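Local structure of rRNA adenine N-6-methyltransferase (Saccharopolyspora erythraea, 6NVM) at residues Leu68-Pro79 with Leu88-Glu99; Gly78-Arg86 with Leu108-Ile118. The protein transfers two methyl groups from S-adenosyl-L-methionine to one adenine of 23S rRNA, lowering ribosome affinity for macrolide, lincosamide and streptogramin B antibiotics. All coordinates share one frame; numbering follows the deposited sequence. Where two conformers were deposited one is given.

From the N-terminal side, the chain enters strand 73-77, passes the glycine-rich loop into helix 83-89 and returns along strand 94-98; contact 1 closes this loop by pairing the two strands. It then runs through helix 102-111 to strand 118-121, and contact 2 closes the longer loop by setting Gly-78 to Arg-86 against the end of that helix and the turns after it. The segments alternate along the sequence, so the two closures cross rather than nest, sharing Gly-78 and Pro-79. Direct bridges join them: Thr-85 OG1 lies 2.7 Å from Glu-76 OE1, joining helix 83-89 to strand 73-77, and Val-95 N lies 2.9 Å from Asn-117 O, joining strand 94-98 to the turn before strand 118-121.

Contact 1: Leu68-Pro79 with Leu88-Glu99; sequences LRPDLPVLEAGP and LADRARQVTSYE
Val-74 O is gripped by the amide of Thr-96 and by water 1, with Val-95 CA adding a C-H...O contact at 3.4 Å. The Thr-96 N to Val-74 O bond is 2.9 Å and nearly straight (169° at the hydrogen). With OG1 set beside its own backbone N (chi1 -54°), Thr-96 reaches the same water, closing a bridge. Glu-76 continues the ladder, its N bonding to Thr-96 O and its O receiving Tyr-98 N at 2.8 Å. Beside Pro-73, Arg-93 bends at chi3, laying one guanidinium face against the proline ring, while NE and NH2 both hold Gln-94 OE1 from the guanidinium edge; NH2 also salt-bridges Glu-133. On the face bearing Val-74 and Glu-76, Ala-92 CB presses tightly on Val-74 CG2 at 3.4 Å. Leu-88 forks there, CD2 meeting Leu-68 CD1 at 3.7 Å and CD1 reaching Glu-76 CD at 4.1 Å. Glu-76 OE1 takes Ser-97 OG (3.2 Å) from above the carboxylate plane and also bonds Thr-85. Axes 4.6 Å apart and 19° from parallel, with helix 83-89 as the connection, fit the first beta-alpha-beta unit of the Rossmann-like methyltransferase fold, whose strands lead into Gly-78 and Glu-99, predicted to bind S-adenosyl-L-methionine.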
loop_
_atom_site.group_PDB
_atom_site.type_symbol
_atom_site.label_atom_id
_atom_site.label_comp_id
_atom_site.label_asym_id
_atom_site.label_seq_id
_atom_site.Cartn_x
_atom_site.Cartn_y
_atom_site.Cartn_z
ATOM N N LEU A 68 3.857 4.325 14.826
ATOM C CA LEU A 68 3.740 5.731 15.168
ATOM C C LEU A 68 4.731 6.107 16.265
ATOM O O LEU A 68 5.258 5.255 16.982
ATOM C CB LEU A 68 2.315 6.048 15.617
ATOM C CG LEU A 68 1.221 5.648 14.624
ATOM C CD1 LEU A 68 -0.147 5.920 15.238
ATOM C CD2 LEU A 68 1.395 6.395 13.308
ATOM N N ARG A 69 4.990 7.404 16.376
ATOM C CA ARG A 69 5.889 7.925 17.394
ATOM C C ARG A 69 5.491 9.358 17.695
ATOM O O ARG A 69 4.781 9.990 16.903
ATOM C CB ARG A 69 7.358 7.856 16.944
ATOM C CG ARG A 69 7.650 8.602 15.662
ATOM C CD ARG A 69 9.131 8.563 15.329
ATOM N NE ARG A 69 9.448 9.360 14.144
ATOM C CZ ARG A 69 9.379 8.916 12.892
ATOM N NH1 ARG A 69 9.006 7.669 12.638
ATOM N NH2 ARG A 69 9.693 9.723 11.887
ATOM N N PRO A 70 5.940 9.907 18.826
ATOM C CA PRO A 70 5.394 11.197 19.289
ATOM C C PRO A 70 5.675 12.378 18.373
ATOM O O PRO A 70 4.949 13.375 18.453
ATOM C CB PRO A 70 6.064 11.393 20.656
ATOM C CG PRO A 70 6.493 10.048 21.081
ATOM C CD PRO A 70 6.831 9.300 19.826
ATOM N N ASP A 71 6.696 12.329 17.520
ATOM C CA ASP A 71 6.974 13.460 16.644
ATOM C C ASP A 71 6.432 13.261 15.230
ATOM O O ASP A 71 6.692 14.099 14.359
ATOM C CB ASP A 71 8.481 13.758 16.611
ATOM C CG ASP A 71 9.286 12.747 15.788
ATOM O OD1 ASP A 71 8.732 11.727 15.331
ATOM O OD2 ASP A 71 10.499 12.989 15.598
ATOM N N LEU A 72 5.659 12.198 14.989
ATOM C CA LEU A 72 5.171 11.878 13.649
ATOM C C LEU A 72 3.685 12.190 13.519
ATOM O O LEU A 72 2.878 11.601 14.252
ATOM C CB LEU A 72 5.423 10.404 13.343
ATOM C CG LEU A 72 5.103 9.931 11.926
ATOM C CD1 LEU A 72 6.093 10.515 10.943
ATOM C CD2 LEU A 72 5.108 8.414 11.868
ATOM N N PRO A 73 3.263 13.053 12.594
ATOM C CA PRO A 73 1.829 13.282 12.400
ATOM C C PRO A 73 1.188 12.194 11.545
ATOM O O PRO A 73 1.842 11.514 10.755
ATOM C CB PRO A 73 1.792 14.639 11.690
ATOM C CG PRO A 73 3.052 14.654 10.883
ATOM C CD PRO A 73 4.078 13.911 11.713
ATOM N N VAL A 74 -0.123 12.038 11.728
ATOM C CA VAL A 74 -0.911 11.023 11.039
ATOM C C VAL A 74 -2.038 11.705 10.281
ATOM O O VAL A 74 -2.674 12.631 10.797
ATOM C CB VAL A 74 -1.487 9.989 12.033
ATOM C CG1 VAL A 74 -2.401 8.987 11.313
ATOM C CG2 VAL A 74 -0.365 9.271 12.759
ATOM N N LEU A 75 -2.287 11.245 9.058
ATOM C CA LEU A 75 -3.508 11.571 8.334
ATOM C C LEU A 75 -4.402 10.338 8.311
ATOM O O LEU A 75 -3.924 9.222 8.082
ATOM C CB LEU A 75 -3.209 12.038 6.903
ATOM C CG LEU A 75 -2.910 13.527 6.733
ATOM C CD1 LEU A 75 -1.683 13.938 7.520
ATOM C CD2 LEU A 75 -2.737 13.868 5.252
ATOM N N GLU A 76 -5.698 10.537 8.566
ATOM C CA GLU A 76 -6.650 9.436 8.615
ATOM C C GLU A 76 -7.810 9.688 7.664
ATOM O O GLU A 76 -8.324 10.806 7.572
ATOM C CB GLU A 76 -7.202 9.212 10.038
ATOM C CG GLU A 76 -8.157 8.025 10.122
ATOM C CD GLU A 76 -8.835 7.887 11.473
ATOM O OE1 GLU A 76 -8.940 8.897 12.199
ATOM O OE2 GLU A 76 -9.262 6.760 11.807
ATOM N N ALA A 77 -8.230 8.630 6.976
ATOM C CA ALA A 77 -9.405 8.656 6.119
ATOM C C ALA A 77 -10.351 7.543 6.545
ATOM O O ALA A 77 -9.922 6.513 7.078
ATOM C CB ALA A 77 -9.022 8.494 4.635
ATOM N N GLY A 78 -11.643 7.751 6.301
ATOM C CA GLY A 78 -12.668 6.844 6.777
ATOM C C GLY A 78 -12.634 6.658 8.285
ATOM O O GLY A 78 -12.570 5.532 8.794
ATOM N N PRO A 79 -12.683 7.764 9.035
ATOM C CA PRO A 79 -12.574 7.657 10.501
ATOM C C PRO A 79 -13.765 6.994 11.170
ATOM O O PRO A 79 -13.606 6.452 12.274
ATOM C CB PRO A 79 -12.429 9.115 10.953
ATOM C CG PRO A 79 -13.057 9.923 9.860
ATOM C CD PRO A 79 -12.765 9.168 8.588
ATOM N N LEU A 88 -4.831 6.280 17.658
ATOM C CA LEU A 88 -3.757 6.911 16.904
ATOM C C LEU A 88 -3.243 8.157 17.611
ATOM O O LEU A 88 -2.028 8.392 17.664
ATOM C CB LEU A 88 -4.242 7.280 15.505
ATOM C CG LEU A 88 -4.793 6.152 14.643
ATOM C CD1 LEU A 88 -5.398 6.729 13.371
ATOM C CD2 LEU A 88 -3.702 5.149 14.329
ATOM N N ALA A 89 -4.154 8.975 18.143
ATOM C CA ALA A 89 -3.766 10.215 18.807
ATOM C C ALA A 89 -2.990 9.971 20.096
ATOM O O ALA A 89 -2.215 10.840 20.510
ATOM C CB ALA A 89 -5.001 11.062 19.103
ATOM N N ASP A 90 -3.166 8.806 20.727
ATOM C CA ASP A 90 -2.382 8.449 21.902
ATOM C C ASP A 90 -0.909 8.222 21.584
ATOM O O ASP A 90 -0.069 8.305 22.489
ATOM C CB ASP A 90 -2.927 7.170 22.541
ATOM C CG ASP A 90 -4.191 7.397 23.343
ATOM O OD1 ASP A 90 -4.497 8.561 23.668
ATOM O OD2 ASP A 90 -4.865 6.392 23.664
ATOM N N ARG A 91 -0.580 7.910 20.334
ATOM C CA ARG A 91 0.762 7.491 19.962
ATOM C C ARG A 91 1.486 8.474 19.055
ATOM O O ARG A 91 2.717 8.530 19.090
ATOM C CB ARG A 91 0.701 6.126 19.258
ATOM C CG ARG A 91 0.121 5.000 20.119
ATOM C CD ARG A 91 -0.298 3.802 19.264
ATOM N NE ARG A 91 -0.589 2.613 20.069
ATOM C CZ ARG A 91 -1.729 2.398 20.724
ATOM N NH1 ARG A 91 -2.707 3.294 20.694
ATOM N NH2 ARG A 91 -1.889 1.282 21.424
ATOM N N ALA A 92 0.759 9.243 18.248
ATOM C CA ALA A 92 1.339 10.131 17.251
ATOM C C ALA A 92 1.345 11.574 17.745
ATOM O O ALA A 92 0.697 11.932 18.730
ATOM C CB ALA A 92 0.558 10.033 15.935
ATOM N N ARG A 93 2.094 12.416 17.030
ATOM C CA ARG A 93 2.132 13.834 17.370
ATOM C C ARG A 93 0.739 14.445 17.297
ATOM O O ARG A 93 0.349 15.237 18.164
ATOM C CB ARG A 93 3.081 14.575 16.428
ATOM C CG ARG A 93 3.417 15.994 16.881
ATOM C CD ARG A 93 4.314 16.697 15.874
ATOM N NE ARG A 93 3.574 17.161 14.704
ATOM C CZ ARG A 93 4.119 17.405 13.515
ATOM N NH1 ARG A 93 5.415 17.218 13.318
ATOM N NH2 ARG A 93 3.363 17.840 12.519
ATOM N N GLN A 94 -0.012 14.096 16.259
ATOM C CA GLN A 94 -1.339 14.637 16.005
ATOM C C GLN A 94 -1.983 13.792 14.919
ATOM O O GLN A 94 -1.301 13.082 14.170
ATOM C CB GLN A 94 -1.277 16.107 15.581
ATOM C CG GLN A 94 -0.463 16.338 14.325
ATOM C CD GLN A 94 -0.251 17.804 14.029
ATOM O OE1 GLN A 94 0.866 18.313 14.122
ATOM N NE2 GLN A 94 -1.326 18.495 13.672
ATOM N N VAL A 95 -3.307 13.865 14.851
ATOM C CA VAL A 95 -4.079 13.165 13.835
ATOM C C VAL A 95 -4.955 14.181 13.123
ATOM O O VAL A 95 -5.663 14.965 13.769
ATOM C CB VAL A 95 -4.945 12.039 14.431
ATOM C CG1 VAL A 95 -5.703 11.309 13.320
ATOM C CG2 VAL A 95 -4.094 11.075 15.240
ATOM N N THR A 96 -4.902 14.167 11.799
ATOM C CA THR A 96 -5.813 14.938 10.962
ATOM C C THR A 96 -6.727 13.926 10.289
ATOM O O THR A 96 -6.277 13.137 9.451
ATOM C CB THR A 96 -5.048 15.782 9.948
ATOM O OG1 THR A 96 -4.095 16.595 10.637
ATOM C CG2 THR A 96 -5.998 16.675 9.172
ATOM N N SER A 97 -8.010 13.981 10.631
ATOM C CA SER A 97 -8.989 12.968 10.259
ATOM C C SER A 97 -9.981 13.570 9.270
ATOM O O SER A 97 -10.646 14.563 9.583
ATOM C CB SER A 97 -9.709 12.455 11.507
ATOM O OG SER A 97 -10.629 11.437 11.193
ATOM N N TYR A 98 -10.093 12.960 8.092
ATOM C CA TYR A 98 -10.934 13.473 7.024
ATOM C C TYR A 98 -12.306 12.811 7.035
ATOM O O TYR A 98 -12.414 11.581 7.000
ATOM C CB TYR A 98 -10.256 13.259 5.668
ATOM C CG TYR A 98 -9.122 14.228 5.461
ATOM C CD1 TYR A 98 -7.891 14.028 6.079
ATOM C CD2 TYR A 98 -9.288 15.363 4.680
ATOM C CE1 TYR A 98 -6.860 14.925 5.914
ATOM C CE2 TYR A 98 -8.256 16.269 4.509
ATOM C CZ TYR A 98 -7.046 16.042 5.126
ATOM O OH TYR A 98 -6.011 16.928 4.964
ATOM N N GLU A 99 -13.351 13.634 7.064
ATOM C CA GLU A 99 -14.725 13.158 6.969
ATOM C C GLU A 99 -15.451 14.003 5.933
ATOM O O GLU A 99 -15.625 15.209 6.124
ATOM C CB GLU A 99 -15.424 13.231 8.327
ATOM C CG GLU A 99 -16.911 12.930 8.273
ATOM C CD GLU A 99 -17.203 11.657 7.511
ATOM O OE1 GLU A 99 -16.701 10.590 7.927
ATOM O OE2 GLU A 99 -17.917 11.722 6.489
HETATM O O HOH W 1 -1.840 15.334 11.378
HETATM O O HOH W 2 -12.440 9.993 4.782
#

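Contact 2: Gly78-Arg86 with Leu108-Ile118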
loop_
_atom_site.group_PDB
_atom_site.type_symbol
_atom_site.label_atom_id
_atom_site.label_comp_id
_atom_site.label_asym_id
_atom_site.label_seq_id
_atom_site.Cartn_x
_atom_site.Cartn_y
_atom_site.Cartn_z
ATOM N N GLY A 78 -11.643 7.751 6.301
ATOM C CA GLY A 78 -12.668 6.844 6.777
ATOM C C GLY A 78 -12.634 6.658 8.285
ATOM O O GLY A 78 -12.570 5.532 8.794
ATOM N N PRO A 79 -12.683 7.764 9.035
ATOM C CA PRO A 79 -12.574 7.657 10.501
ATOM C C PRO A 79 -13.765 6.994 11.170
ATOM O O PRO A 79 -13.606 6.452 12.274
ATOM C CB PRO A 79 -12.429 9.115 10.953
ATOM C CG PRO A 79 -13.057 9.923 9.860
ATOM C CD PRO A 79 -12.765 9.168 8.588
ATOM N N GLY A 80 -14.946 7.027 10.554
ATOM C CA GLY A 80 -16.089 6.350 11.141
ATOM C C GLY A 80 -16.382 6.882 12.532
ATOM O O GLY A 80 -16.529 8.091 12.740
ATOM N N GLU A 81 -16.456 5.967 13.505
ATOM C CA GLU A 81 -16.854 6.323 14.864
ATOM C C GLU A 81 -15.755 7.034 15.643
ATOM O O GLU A 81 -16.045 7.655 16.671
ATOM C CB GLU A 81 -17.280 5.067 15.634
ATOM C CG GLU A 81 -18.396 4.269 14.970
ATOM C CD GLU A 81 -19.726 4.992 14.984
ATOM O OE1 GLU A 81 -19.818 6.068 15.611
ATOM O OE2 GLU A 81 -20.684 4.482 14.367
ATOM N N GLY A 82 -14.506 6.941 15.198
ATOM C CA GLY A 82 -13.423 7.666 15.823
ATOM C C GLY A 82 -12.714 6.963 16.964
ATOM O O GLY A 82 -11.845 7.576 17.590
ATOM N N LEU A 83 -13.044 5.704 17.263
ATOM C CA LEU A 83 -12.289 4.989 18.288
ATOM C C LEU A 83 -10.848 4.775 17.842
ATOM O O LEU A 83 -9.906 5.008 18.609
ATOM C CB LEU A 83 -12.955 3.654 18.618
ATOM C CG LEU A 83 -12.179 2.756 19.589
ATOM C CD1 LEU A 83 -11.859 3.461 20.912
ATOM C CD2 LEU A 83 -12.948 1.470 19.847
ATOM N N LEU A 84 -10.652 4.344 16.595
ATOM C CA LEU A 84 -9.297 4.241 16.071
ATOM C C LEU A 84 -8.583 5.584 16.152
ATOM O O LEU A 84 -7.394 5.647 16.487
ATOM C CB LEU A 84 -9.328 3.729 14.630
ATOM C CG LEU A 84 -7.997 3.739 13.873
ATOM C CD1 LEU A 84 -6.949 2.934 14.615
ATOM C CD2 LEU A 84 -8.192 3.212 12.453
ATOM N N THR A 85 -9.291 6.672 15.841
ATOM C CA THR A 85 -8.670 7.993 15.889
ATOM C C THR A 85 -8.088 8.277 17.271
ATOM O O THR A 85 -6.996 8.846 17.390
ATOM C CB THR A 85 -9.697 9.066 15.519
ATOM O OG1 THR A 85 -10.469 8.630 14.392
ATOM C CG2 THR A 85 -8.999 10.374 15.188
ATOM N N ARG A 86 -8.808 7.893 18.324
ATOM C CA ARG A 86 -8.312 8.090 19.687
ATOM C C ARG A 86 -7.019 7.318 19.921
ATOM O O ARG A 86 -6.073 7.831 20.537
ATOM C CB ARG A 86 -9.366 7.642 20.697
ATOM C CG ARG A 86 -10.699 8.383 20.627
ATOM C CD ARG A 86 -11.753 7.682 21.488
ATOM N NE ARG A 86 -13.115 8.129 21.188
ATOM C CZ ARG A 86 -13.796 9.032 21.883
ATOM N NH1 ARG A 86 -13.269 9.609 22.957
ATOM N NH2 ARG A 86 -15.030 9.349 21.509
ATOM N N LEU A 108 -18.292 14.103 14.718
ATOM C CA LEU A 108 -16.991 13.522 15.029
ATOM C C LEU A 108 -16.105 14.535 15.739
ATOM O O LEU A 108 -15.452 14.215 16.741
ATOM C CB LEU A 108 -16.323 13.030 13.742
ATOM C CG LEU A 108 -14.974 12.331 13.898
ATOM C CD1 LEU A 108 -15.151 11.009 14.622
ATOM C CD2 LEU A 108 -14.319 12.113 12.532
ATOM N N ARG A 109 -16.075 15.766 15.233
ATOM C CA ARG A 109 -15.274 16.813 15.858
ATOM C C ARG A 109 -15.654 16.990 17.325
ATOM O O ARG A 109 -14.779 17.063 18.197
ATOM C CB ARG A 109 -15.451 18.115 15.073
ATOM C CG ARG A 109 -14.584 19.270 15.529
ATOM C CD ARG A 109 -14.724 20.473 14.588
ATOM N NE ARG A 109 -14.210 20.184 13.242
ATOM C CZ ARG A 109 -14.862 20.408 12.104
ATOM N NH1 ARG A 109 -16.073 20.949 12.105
ATOM N NH2 ARG A 109 -14.289 20.101 10.943
ATOM N N GLU A 110 -16.955 17.016 17.626
ATOM C CA GLU A 110 -17.388 17.160 19.015
ATOM C C GLU A 110 -17.059 15.915 19.830
ATOM O O GLU A 110 -16.614 16.018 20.981
ATOM C CB GLU A 110 -18.890 17.455 19.069
ATOM C CG GLU A 110 -19.436 17.709 20.475
ATOM C CD GLU A 110 -18.797 18.915 21.154
ATOM O OE1 GLU A 110 -18.364 19.847 20.440
ATOM O OE2 GLU A 110 -18.723 18.924 22.405
ATOM N N LYS A 111 -17.281 14.726 19.259
ATOM C CA LYS A 111 -16.975 13.489 19.974
ATOM C C LYS A 111 -15.514 13.435 20.406
ATOM O O LYS A 111 -15.196 12.913 21.481
ATOM C CB LYS A 111 -17.300 12.277 19.100
ATOM C CG LYS A 111 -18.752 11.850 19.133
ATOM C CD LYS A 111 -19.062 10.798 18.074
ATOM C CE LYS A 111 -18.224 9.545 18.259
ATOM N NZ LYS A 111 -18.627 8.449 17.331
ATOM N N LEU A 112 -14.610 13.959 19.581
ATOM C CA LEU A 112 -13.179 13.845 19.827
ATOM C C LEU A 112 -12.569 15.100 20.442
ATOM O O LEU A 112 -11.339 15.196 20.537
ATOM C CB LEU A 112 -12.460 13.505 18.519
ATOM C CG LEU A 112 -12.944 12.219 17.843
ATOM C CD1 LEU A 112 -12.290 12.029 16.476
ATOM C CD2 LEU A 112 -12.692 11.008 18.738
ATOM N N SER A 113 -13.391 16.053 20.876
ATOM C CA SER A 113 -12.869 17.340 21.322
ATOM C C SER A 113 -12.055 17.233 22.605
ATOM O O SER A 113 -11.322 18.173 22.929
ATOM C CB SER A 113 -14.016 18.334 21.519
ATOM O OG SER A 113 -14.935 17.867 22.488
ATOM N N GLY A 114 -12.162 16.124 23.339
ATOM C CA GLY A 114 -11.310 15.894 24.489
ATOM C C GLY A 114 -9.887 15.497 24.160
ATOM O O GLY A 114 -9.093 15.257 25.074
ATOM N N HIS A 115 -9.543 15.411 22.874
ATOM C CA HIS A 115 -8.182 15.113 22.433
ATOM C C HIS A 115 -7.617 16.329 21.711
ATOM O O HIS A 115 -7.907 16.529 20.521
ATOM C CB HIS A 115 -8.162 13.895 21.510
ATOM C CG HIS A 115 -8.388 12.604 22.223
ATOM N ND1 HIS A 115 -9.639 12.189 22.622
ATOM C CD2 HIS A 115 -7.524 11.646 22.628
ATOM C CE1 HIS A 115 -9.536 11.028 23.239
ATOM N NE2 HIS A 115 -8.264 10.674 23.255
ATOM N N PRO A 116 -6.790 17.150 22.361
ATOM C CA PRO A 116 -6.341 18.392 21.711
ATOM C C PRO A 116 -5.519 18.172 20.451
ATOM O O PRO A 116 -5.419 19.103 19.641
ATOM C CB PRO A 116 -5.517 19.086 22.804
ATOM C CG PRO A 116 -5.095 18.000 23.720
ATOM C CD PRO A 116 -6.193 16.981 23.697
ATOM N N ASN A 117 -4.935 16.987 20.246
ATOM C CA ASN A 117 -4.098 16.751 19.076
ATOM C C ASN A 117 -4.859 16.061 17.946
ATOM O O ASN A 117 -4.229 15.485 17.046
ATOM C CB ASN A 117 -2.852 15.942 19.449
ATOM C CG ASN A 117 -3.162 14.500 19.807
ATOM O OD1 ASN A 117 -4.270 14.174 20.226
ATOM N ND2 ASN A 117 -2.170 13.629 19.652
ATOM N N ILE A 118 -6.192 16.106 17.973
ATOM C CA ILE A 118 -7.026 15.611 16.882
ATOM C C ILE A 118 -7.687 16.798 16.200
ATOM O O ILE A 118 -8.269 17.667 16.863
ATOM C CB ILE A 118 -8.100 14.616 17.355
ATOM C CG1 ILE A 118 -7.458 13.336 17.897
ATOM C CG2 ILE A 118 -9.052 14.298 16.184
ATOM C CD1 ILE A 118 -8.465 12.297 18.392
HETATM O O HOH W 3 -16.353 11.325 23.168
#
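Pro-79 CG meets Leu-108 CD2 at 3.7 Å, the side chains crossing at about a right angle where the glycine-rich loop characteristic of Rossmann-like methyltransferases runs against helix 102-111. From Pro-79 to Gly-82 the chain makes a type II' turn, closed by Gly-82 N bonding to Pro-79 O; Gly-80, with its positive phi, occupies the first corner. The other Leu-108 methyl, CD1, lies beside Gly-80 O and 4.0 Å from Gly-82 CA, so the methyl packs directly on the backbone of Gly-82. Glu-81 O accepts from Lys-111 NZ at 2.8 Å, in the carbonyl plane and on a lone pair, and Glu-81 OE1 forms a salt bridge to the same nitrogen. Both rest on one of two Lys-111 conformers, and Glu-81 is poorly ordered, so the salt bridge in particular is doubtful. Gly-82 is the N-cap of helix 83-89; its O accepts from Arg-86 N, and Leu-112 CD2 packs nearby. Thr-85 CG2 is anti to the backbone N (chi1 -43° for OG1), which aims the methyl at Ile-118 CD1, 3.8 Å away, and at Leu-112 CD1, 3.9 Å away, while OG1 turns to Glu-76 OE1 of strand 73-77. Arg-86 runs extended, its CG meeting Leu-112 CD2 and His-115 CE1. That same Leu-112 methyl sits 3.7 Å above one face of the guanidinium, whose plane is 83° from the His-115 ring. In the guanidinium plane, water 3 accepts from Arg-86 NH2 at 2.9 Å and donates to Lys-111 O at 2.6 Å.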